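Local coordinates for protein KLLA0E08119p (Kluyveromyces lactis, PDB 3VA7) that probably catalyses the ATP-dependent, biotin-linked carboxylation of urea to urea-1-carboxylate, this chain being the urea carboxylase part of a longer bifunctional enzyme, at residues A529-F541 with I576-L590. Residues are numbered along the deposited sequence; the frame is centred on the assembly and turned at random.
Sequences ALEITLNGPKLLF and ILSVGKVTVGCRAYL
L530 to T533 pair antiparallel with R587 to L590, and K538 to L540 with I576 to S578, both segments changing sheet together; both pairs of strand axes approach to 4.6 Å. Between the ladders, L534 N bonds to C586 O and V582 N to L534 O, so L534 links both halves of 576-590. Inside the sandwich, L539 CD1 and L590 CD2 meet tip to tip from different sheets, 3.7 Å apart. L530 CD1 lies 3.9 Å from L590 CD2.

On the other face, E531 runs alongside Y589. Its CG is anti to the backbone N (chi1 171°), carrying the extended chain along the ring. E531 OE2 accepts a hydrogen bond from Y589 OH at the ring edge (2.5 Å), with carboxylate and ring planes 75° apart. E531 OE1 makes a long salt bridge to R587 NH1 (3.8 Å) and also a salt bridge to R699. T533 CG2 and C586 SG lie over one face of the R587 guanidinium. A phenylalanine at Y589 would probably leave E531 OE2 and the D510 amide each short of a partner. The buried carboxylate is shared by tyrosine, two arginines and the M509 amide, which probably favours its charged form and joins this carboxyltransferase-domain sheet to nearby loops.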
ATOM      1  N   ALA A 529     -10.452   4.436 -13.727  1.00 32.42           N
ATOM      2  CA  ALA A 529      -9.935   4.501 -15.078  1.00 32.13           C
ATOM      3  C   ALA A 529      -8.418   4.458 -14.979  1.00 31.65           C
ATOM      4  O   ALA A 529      -7.900   4.527 -13.874  1.00 31.53           O
ATOM      5  CB  ALA A 529     -10.393   5.825 -15.715  1.00 31.91           C
ATOM      6  N   LEU A 530      -7.695   4.364 -16.098  1.00 31.35           N
ATOM      7  CA  LEU A 530      -6.225   4.424 -16.011  1.00 32.19           C
ATOM      8  C   LEU A 530      -5.662   5.776 -16.406  1.00 32.80           C
ATOM      9  O   LEU A 530      -6.037   6.355 -17.421  1.00 33.48           O
ATOM     10  CB  LEU A 530      -5.544   3.338 -16.851  1.00 32.30           C
ATOM     11  CG  LEU A 530      -5.922   1.854 -16.607  1.00 33.49           C
ATOM     12  CD1 LEU A 530      -5.287   0.955 -17.671  1.00 30.52           C
ATOM     13  CD2 LEU A 530      -5.579   1.402 -15.159  1.00 30.10           C
ATOM     14  N   GLU A 531      -4.767   6.292 -15.585  1.00 33.40           N
ATOM     15  CA  GLU A 531      -3.981   7.440 -15.952  1.00 33.02           C
ATOM     16  C   GLU A 531      -2.730   6.908 -16.595  1.00 33.94           C
ATOM     17  O   GLU A 531      -1.964   6.136 -15.951  1.00 34.07           O
ATOM     18  CB  GLU A 531      -3.587   8.248 -14.716  1.00 33.00           C
ATOM     19  CG  GLU A 531      -2.592   9.336 -15.004  1.00 30.29           C
ATOM     20  CD  GLU A 531      -2.542  10.338 -13.884  1.00 31.70           C
ATOM     21  OE1 GLU A 531      -1.545  10.334 -13.122  1.00 32.95           O
ATOM     22  OE2 GLU A 531      -3.497  11.139 -13.744  1.00 32.57           O
ATOM     23  N   ILE A 532      -2.541   7.309 -17.860  1.00 33.68           N
ATOM     24  CA  ILE A 532      -1.304   7.055 -18.593  1.00 32.80           C
ATOM     25  C   ILE A 532      -0.416   8.275 -18.562  1.00 32.29           C
ATOM     26  O   ILE A 532      -0.844   9.351 -18.910  1.00 32.40           O
ATOM     27  CB  ILE A 532      -1.598   6.655 -20.053  1.00 33.08           C
ATOM     28  CG1 ILE A 532      -1.945   5.173 -20.088  1.00 35.49           C
ATOM     29  CG2 ILE A 532      -0.396   6.866 -20.999  1.00 28.50           C
ATOM     30  CD1 ILE A 532      -3.331   4.864 -20.467  1.00 38.05           C
ATOM     31  N   THR A 533       0.836   8.081 -18.201  1.00 31.93           N
ATOM     32  CA  THR A 533       1.792   9.153 -18.176  1.00 32.34           C
ATOM     33  C   THR A 533       2.951   8.886 -19.146  1.00 33.67           C
ATOM     34  O   THR A 533       3.650   7.890 -18.981  1.00 34.68           O
ATOM     35  CB  THR A 533       2.445   9.272 -16.756  1.00 32.33           C
ATOM     36  OG1 THR A 533       1.453   9.146 -15.712  1.00 30.49           O
ATOM     37  CG2 THR A 533       3.326  10.564 -16.629  1.00 28.33           C
ATOM     38  N   LEU A 534       3.206   9.821 -20.070  1.00 34.78           N
ATOM     39  CA  LEU A 534       4.334   9.784 -21.053  1.00 35.94           C
ATOM     40  C   LEU A 534       4.284   8.691 -22.156  1.00 36.93           C
ATOM     41  O   LEU A 534       4.460   9.018 -23.302  1.00 37.67           O
ATOM     42  CB  LEU A 534       5.688   9.872 -20.397  1.00 35.07           C
ATOM     43  CG  LEU A 534       5.994  11.253 -19.780  1.00 36.67           C
ATOM     44  CD1 LEU A 534       7.356  11.196 -19.029  1.00 35.16           C
ATOM     45  CD2 LEU A 534       5.972  12.411 -20.779  1.00 33.81           C
ATOM     46  N   ASN A 535       4.010   7.433 -21.823  1.00 38.25           N
ATOM     47  CA  ASN A 535       3.619   6.431 -22.818  1.00 39.84           C
ATOM     48  C   ASN A 535       2.837   5.298 -22.178  1.00 39.53           C
ATOM     49  O   ASN A 535       3.068   4.969 -21.011  1.00 39.93           O
ATOM     50  CB  ASN A 535       4.833   5.862 -23.576  1.00 41.55           C
ATOM     51  CG  ASN A 535       5.879   5.317 -22.654  1.00 44.51           C
ATOM     52  OD1 ASN A 535       6.776   6.051 -22.202  1.00 49.88           O
ATOM     53  ND2 ASN A 535       5.800   4.008 -22.382  1.00 49.02           N
ATOM     54  N   GLY A 536       1.927   4.699 -22.930  1.00 38.56           N
ATOM     55  CA  GLY A 536       0.938   3.828 -22.319  1.00 39.57           C
ATOM     56  C   GLY A 536       1.259   2.364 -22.403  1.00 40.09           C
ATOM     57  O   GLY A 536       2.309   1.997 -22.875  1.00 40.56           O
ATOM     58  N   PRO A 537       0.347   1.516 -21.923  1.00 41.10           N
ATOM     59  CA  PRO A 537       0.478   0.047 -21.847  1.00 41.45           C
ATOM     60  C   PRO A 537       0.002  -0.616 -23.117  1.00 42.19           C
ATOM     61  O   PRO A 537      -0.685   0.031 -23.893  1.00 42.89           O
ATOM     62  CB  PRO A 537      -0.542  -0.301 -20.770  1.00 40.85           C
ATOM     63  CG  PRO A 537      -1.643   0.710 -20.994  1.00 39.87           C
ATOM     64  CD  PRO A 537      -0.890   1.987 -21.261  1.00 40.59           C
ATOM     65  N   LYS A 538       0.321  -1.884 -23.344  1.00 42.95           N
ATOM     66  CA  LYS A 538      -0.482  -2.628 -24.311  1.00 43.87           C
ATOM     67  C   LYS A 538      -1.265  -3.656 -23.531  1.00 43.69           C
ATOM     68  O   LYS A 538      -0.711  -4.333 -22.683  1.00 43.60           O
ATOM     69  CB  LYS A 538       0.285  -3.206 -25.547  1.00 44.37           C
ATOM     70  CG  LYS A 538       1.797  -3.496 -25.426  1.00 48.81           C
ATOM     71  CD  LYS A 538       2.700  -3.099 -26.680  1.00 52.91           C
ATOM     72  CE  LYS A 538       2.250  -3.699 -28.059  1.00 56.41           C
ATOM     73  NZ  LYS A 538       1.916  -5.177 -28.082  1.00 56.34           N
ATOM     74  N   LEU A 539      -2.562  -3.734 -23.793  1.00 43.34           N
ATOM     75  CA  LEU A 539      -3.432  -4.560 -22.999  1.00 44.08           C
ATOM     76  C   LEU A 539      -4.140  -5.615 -23.835  1.00 44.96           C
ATOM     77  O   LEU A 539      -4.587  -5.328 -24.926  1.00 45.63           O
ATOM     78  CB  LEU A 539      -4.490  -3.688 -22.318  1.00 43.81           C
ATOM     79  CG  LEU A 539      -4.085  -2.386 -21.623  1.00 42.81           C
ATOM     80  CD1 LEU A 539      -5.378  -1.681 -21.173  1.00 39.17           C
ATOM     81  CD2 LEU A 539      -3.120  -2.652 -20.449  1.00 37.61           C
ATOM     82  N   LEU A 540      -4.259  -6.826 -23.306  1.00 45.50           N
ATOM     83  CA  LEU A 540      -5.035  -7.865 -23.939  1.00 46.26           C
ATOM     84  C   LEU A 540      -6.375  -7.975 -23.224  1.00 46.63           C
ATOM     85  O   LEU A 540      -6.441  -8.077 -22.014  1.00 46.64           O
ATOM     86  CB  LEU A 540      -4.282  -9.200 -23.899  1.00 46.56           C
ATOM     87  CG  LEU A 540      -4.936 -10.555 -24.267  1.00 47.64           C
ATOM     88  CD1 LEU A 540      -5.817 -10.450 -25.507  1.00 49.08           C
ATOM     89  CD2 LEU A 540      -3.849 -11.628 -24.483  1.00 47.58           C
ATOM     90  N   PHE A 541      -7.450  -7.937 -23.981  1.00 47.13           N
ATOM     91  CA  PHE A 541      -8.747  -7.990 -23.370  1.00 47.77           C
ATOM     92  C   PHE A 541      -9.294  -9.406 -23.451  1.00 49.06           C
ATOM     93  O   PHE A 541      -9.247 -10.028 -24.527  1.00 49.89           O
ATOM     94  CB  PHE A 541      -9.677  -7.000 -24.051  1.00 46.71           C
ATOM     95  CG  PHE A 541      -9.599  -5.625 -23.492  1.00 44.45           C
ATOM     96  CD1 PHE A 541     -10.551  -5.178 -22.579  1.00 43.96           C
ATOM     97  CD2 PHE A 541      -8.587  -4.770 -23.869  1.00 42.44           C
ATOM     98  CE1 PHE A 541     -10.487  -3.900 -22.064  1.00 43.26           C
ATOM     99  CE2 PHE A 541      -8.506  -3.485 -23.346  1.00 40.84           C
ATOM    100  CZ  PHE A 541      -9.436  -3.052 -22.448  1.00 41.21           C
ATOM    101  N   ILE A 576      -6.059  -6.498 -28.769  1.00 51.97           N
ATOM    102  CA  ILE A 576      -4.984  -5.796 -28.140  1.00 52.28           C
ATOM    103  C   ILE A 576      -5.124  -4.296 -28.399  1.00 52.69           C
ATOM    104  O   ILE A 576      -4.996  -3.824 -29.547  1.00 52.50           O
ATOM    105  CB  ILE A 576      -3.625  -6.333 -28.576  1.00 52.14           C
ATOM    106  CG1 ILE A 576      -3.473  -7.775 -28.063  1.00 52.76           C
ATOM    107  CG2 ILE A 576      -2.504  -5.384 -28.115  1.00 51.56           C
ATOM    108  CD1 ILE A 576      -2.574  -8.643 -28.906  1.00 51.86           C
ATOM    109  N   LEU A 577      -5.414  -3.580 -27.308  1.00 52.99           N
ATOM    110  CA  LEU A 577      -5.390  -2.115 -27.250  1.00 53.11           C
ATOM    111  C   LEU A 577      -4.002  -1.720 -26.882  1.00 51.94           C
ATOM    112  O   LEU A 577      -3.401  -2.322 -26.022  1.00 53.43           O
ATOM    113  CB  LEU A 577      -6.392  -1.583 -26.212  1.00 53.58           C
ATOM    114  CG  LEU A 577      -6.425  -0.086 -25.831  1.00 56.19           C
ATOM    115  CD1 LEU A 577      -6.772   0.823 -26.998  1.00 56.44           C
ATOM    116  CD2 LEU A 577      -7.419   0.157 -24.679  1.00 56.86           C
ATOM    117  N   SER A 578      -3.468  -0.722 -27.544  1.00 50.84           N
ATOM    118  CA  SER A 578      -2.138  -0.259 -27.212  1.00 49.33           C
ATOM    119  C   SER A 578      -2.078   1.263 -27.339  1.00 48.51           C
ATOM    120  O   SER A 578      -2.479   1.826 -28.363  1.00 48.51           O
ATOM    121  CB  SER A 578      -1.112  -0.946 -28.124  1.00 49.22           C
ATOM    122  OG  SER A 578      -0.008  -0.096 -28.413  1.00 49.66           O
ATOM    123  N   VAL A 579      -1.607   1.933 -26.292  1.00 47.41           N
ATOM    124  CA  VAL A 579      -1.433   3.369 -26.384  1.00 46.31           C
ATOM    125  C   VAL A 579       0.007   3.782 -26.202  1.00 46.23           C
ATOM    126  O   VAL A 579       0.661   3.384 -25.276  1.00 46.19           O
ATOM    127  CB  VAL A 579      -2.528   4.231 -25.604  1.00 46.66           C
ATOM    128  CG1 VAL A 579      -3.519   3.382 -24.792  1.00 43.30           C
ATOM    129  CG2 VAL A 579      -1.918   5.383 -24.843  1.00 46.03           C
ATOM    130  N   GLY A 580       0.495   4.561 -27.161  1.00 46.98           N
ATOM    131  CA  GLY A 580       1.904   4.788 -27.347  1.00 47.02           C
ATOM    132  C   GLY A 580       2.388   5.980 -26.611  1.00 47.49           C
ATOM    133  O   GLY A 580       2.077   6.142 -25.472  1.00 48.82           O
ATOM    134  N   LYS A 581       3.144   6.830 -27.281  1.00 48.06           N
ATOM    135  CA  LYS A 581       3.833   7.926 -26.640  1.00 48.09           C
ATOM    136  C   LYS A 581       2.901   9.118 -26.672  1.00 47.33           C
ATOM    137  O   LYS A 581       2.109   9.272 -27.608  1.00 48.18           O
ATOM    138  CB  LYS A 581       5.110   8.201 -27.419  1.00 48.61           C
ATOM    139  CG  LYS A 581       6.112   9.141 -26.775  1.00 53.33           C
ATOM    140  CD  LYS A 581       7.430   9.150 -27.618  1.00 59.37           C
ATOM    141  CE  LYS A 581       8.512  10.116 -27.027  1.00 62.66           C
ATOM    142  NZ  LYS A 581       8.350  11.535 -27.547  1.00 61.90           N
ATOM    143  N   VAL A 582       2.951   9.936 -25.632  1.00 45.96           N
ATOM    144  CA  VAL A 582       2.184  11.157 -25.600  1.00 44.61           C
ATOM    145  C   VAL A 582       2.993  12.284 -26.292  1.00 44.33           C
ATOM    146  O   VAL A 582       4.028  12.722 -25.787  1.00 43.74           O
ATOM    147  CB  VAL A 582       1.738  11.543 -24.151  1.00 44.90           C
ATOM    148  CG1 VAL A 582       0.755  12.731 -24.164  1.00 43.08           C
ATOM    149  CG2 VAL A 582       1.112  10.346 -23.409  1.00 43.68           C
ATOM    150  N   THR A 583       2.500  12.749 -27.443  1.00 43.22           N
ATOM    151  CA  THR A 583       3.180  13.756 -28.270  1.00 42.63           C
ATOM    152  C   THR A 583       2.900  15.155 -27.743  1.00 42.23           C
ATOM    153  O   THR A 583       3.746  16.030 -27.770  1.00 42.05           O
ATOM    154  CB  THR A 583       2.674  13.571 -29.720  1.00 42.60           C
ATOM    155  OG1 THR A 583       3.236  12.365 -30.191  1.00 43.14           O
ATOM    156  CG2 THR A 583       3.046  14.705 -30.708  1.00 44.58           C
ATOM    157  N   VAL A 584       1.686  15.386 -27.271  1.00 41.98           N
ATOM    158  CA  VAL A 584       1.335  16.730 -26.876  1.00 41.70           C
ATOM    159  C   VAL A 584       0.751  16.556 -25.517  1.00 40.79           C
ATOM    160  O   VAL A 584      -0.168  15.775 -25.361  1.00 41.09           O
ATOM    161  CB  VAL A 584       0.280  17.405 -27.849  1.00 42.94           C
ATOM    162  CG1 VAL A 584       0.281  18.929 -27.648  1.00 41.95           C
ATOM    163  CG2 VAL A 584       0.533  17.031 -29.336  1.00 40.18           C
ATOM    164  N   GLY A 585       1.290  17.270 -24.538  1.00 40.41           N
ATOM    165  CA  GLY A 585       0.908  17.076 -23.134  1.00 40.47           C
ATOM    166  C   GLY A 585       1.688  15.940 -22.495  1.00 40.40           C
ATOM    167  O   GLY A 585       2.576  15.357 -23.144  1.00 41.73           O
ATOM    168  N   CYS A 586       1.328  15.595 -21.256  1.00 39.17           N
ATOM    169  CA  CYS A 586       1.999  14.553 -20.474  1.00 37.46           C
ATOM    170  C   CYS A 586       1.183  13.290 -20.298  1.00 36.62           C
ATOM    171  O   CYS A 586       1.759  12.203 -20.197  1.00 36.90           O
ATOM    172  CB  CYS A 586       2.315  15.110 -19.075  1.00 38.93           C
ATOM    173  SG  CYS A 586       3.463  14.153 -18.006  1.00 36.06           S
ATOM    174  N   ARG A 587      -0.143  13.410 -20.256  1.00 33.74           N
ATOM    175  CA  ARG A 587      -0.948  12.344 -19.681  1.00 32.70           C
ATOM    176  C   ARG A 587      -2.188  12.132 -20.512  1.00 32.89           C
ATOM    177  O   ARG A 587      -2.691  13.122 -21.085  1.00 33.87           O
ATOM    178  CB  ARG A 587      -1.366  12.689 -18.215  1.00 31.40           C
ATOM    179  CG  ARG A 587      -0.551  11.987 -17.174  1.00 31.80           C
ATOM    180  CD  ARG A 587      -0.742  12.381 -15.739  1.00 29.30           C
ATOM    181  NE  ARG A 587       0.127  13.486 -15.460  1.00 31.31           N
ATOM    182  CZ  ARG A 587       1.182  13.467 -14.666  1.00 31.87           C
ATOM    183  NH1 ARG A 587       1.542  12.381 -14.016  1.00 32.07           N
ATOM    184  NH2 ARG A 587       1.886  14.580 -14.541  1.00 35.22           N
ATOM    185  N   ALA A 588      -2.687  10.882 -20.565  1.00 31.28           N
ATOM    186  CA  ALA A 588      -3.978  10.549 -21.166  1.00 30.84           C
ATOM    187  C   ALA A 588      -4.727   9.565 -20.251  1.00 31.08           C
ATOM    188  O   ALA A 588      -4.150   9.100 -19.264  1.00 31.81           O
ATOM    189  CB  ALA A 588      -3.786   9.925 -22.534  1.00 30.61           C
ATOM    190  N   TYR A 589      -5.990   9.239 -20.574  1.00 30.79           N
ATOM    191  CA  TYR A 589      -6.858   8.454 -19.677  1.00 30.42           C
ATOM    192  C   TYR A 589      -7.591   7.448 -20.417  1.00 31.25           C
ATOM    193  O   TYR A 589      -8.211   7.745 -21.431  1.00 32.81           O
ATOM    194  CB  TYR A 589      -7.853   9.342 -18.895  1.00 30.22           C
ATOM    195  CG  TYR A 589      -7.060  10.217 -18.015  1.00 27.43           C
ATOM    196  CD1 TYR A 589      -6.530  11.424 -18.506  1.00 21.62           C
ATOM    197  CD2 TYR A 589      -6.709   9.782 -16.716  1.00 23.99           C
ATOM    198  CE1 TYR A 589      -5.683  12.205 -17.672  1.00 23.38           C
ATOM    199  CE2 TYR A 589      -5.905  10.560 -15.897  1.00 22.02           C
ATOM    200  CZ  TYR A 589      -5.362  11.738 -16.377  1.00 20.01           C
ATOM    201  OH  TYR A 589      -4.562  12.505 -15.543  1.00 26.18           O
ATOM    202  N   LEU A 590      -7.532   6.228 -19.921  1.00 32.29           N
ATOM    203  CA  LEU A 590      -8.160   5.136 -20.618  1.00 32.41           C
ATOM    204  C   LEU A 590      -9.306   4.602 -19.824  1.00 33.12           C
ATOM    205  O   LEU A 590      -9.079   3.960 -18.804  1.00 34.67           O
ATOM    206  CB  LEU A 590      -7.141   4.056 -20.833  1.00 32.08           C
ATOM    207  CG  LEU A 590      -7.747   2.713 -21.178  1.00 32.81           C
ATOM    208  CD1 LEU A 590      -8.486   2.785 -22.503  1.00 32.54           C
ATOM    209  CD2 LEU A 590      -6.604   1.777 -21.235  1.00 34.74           C
TER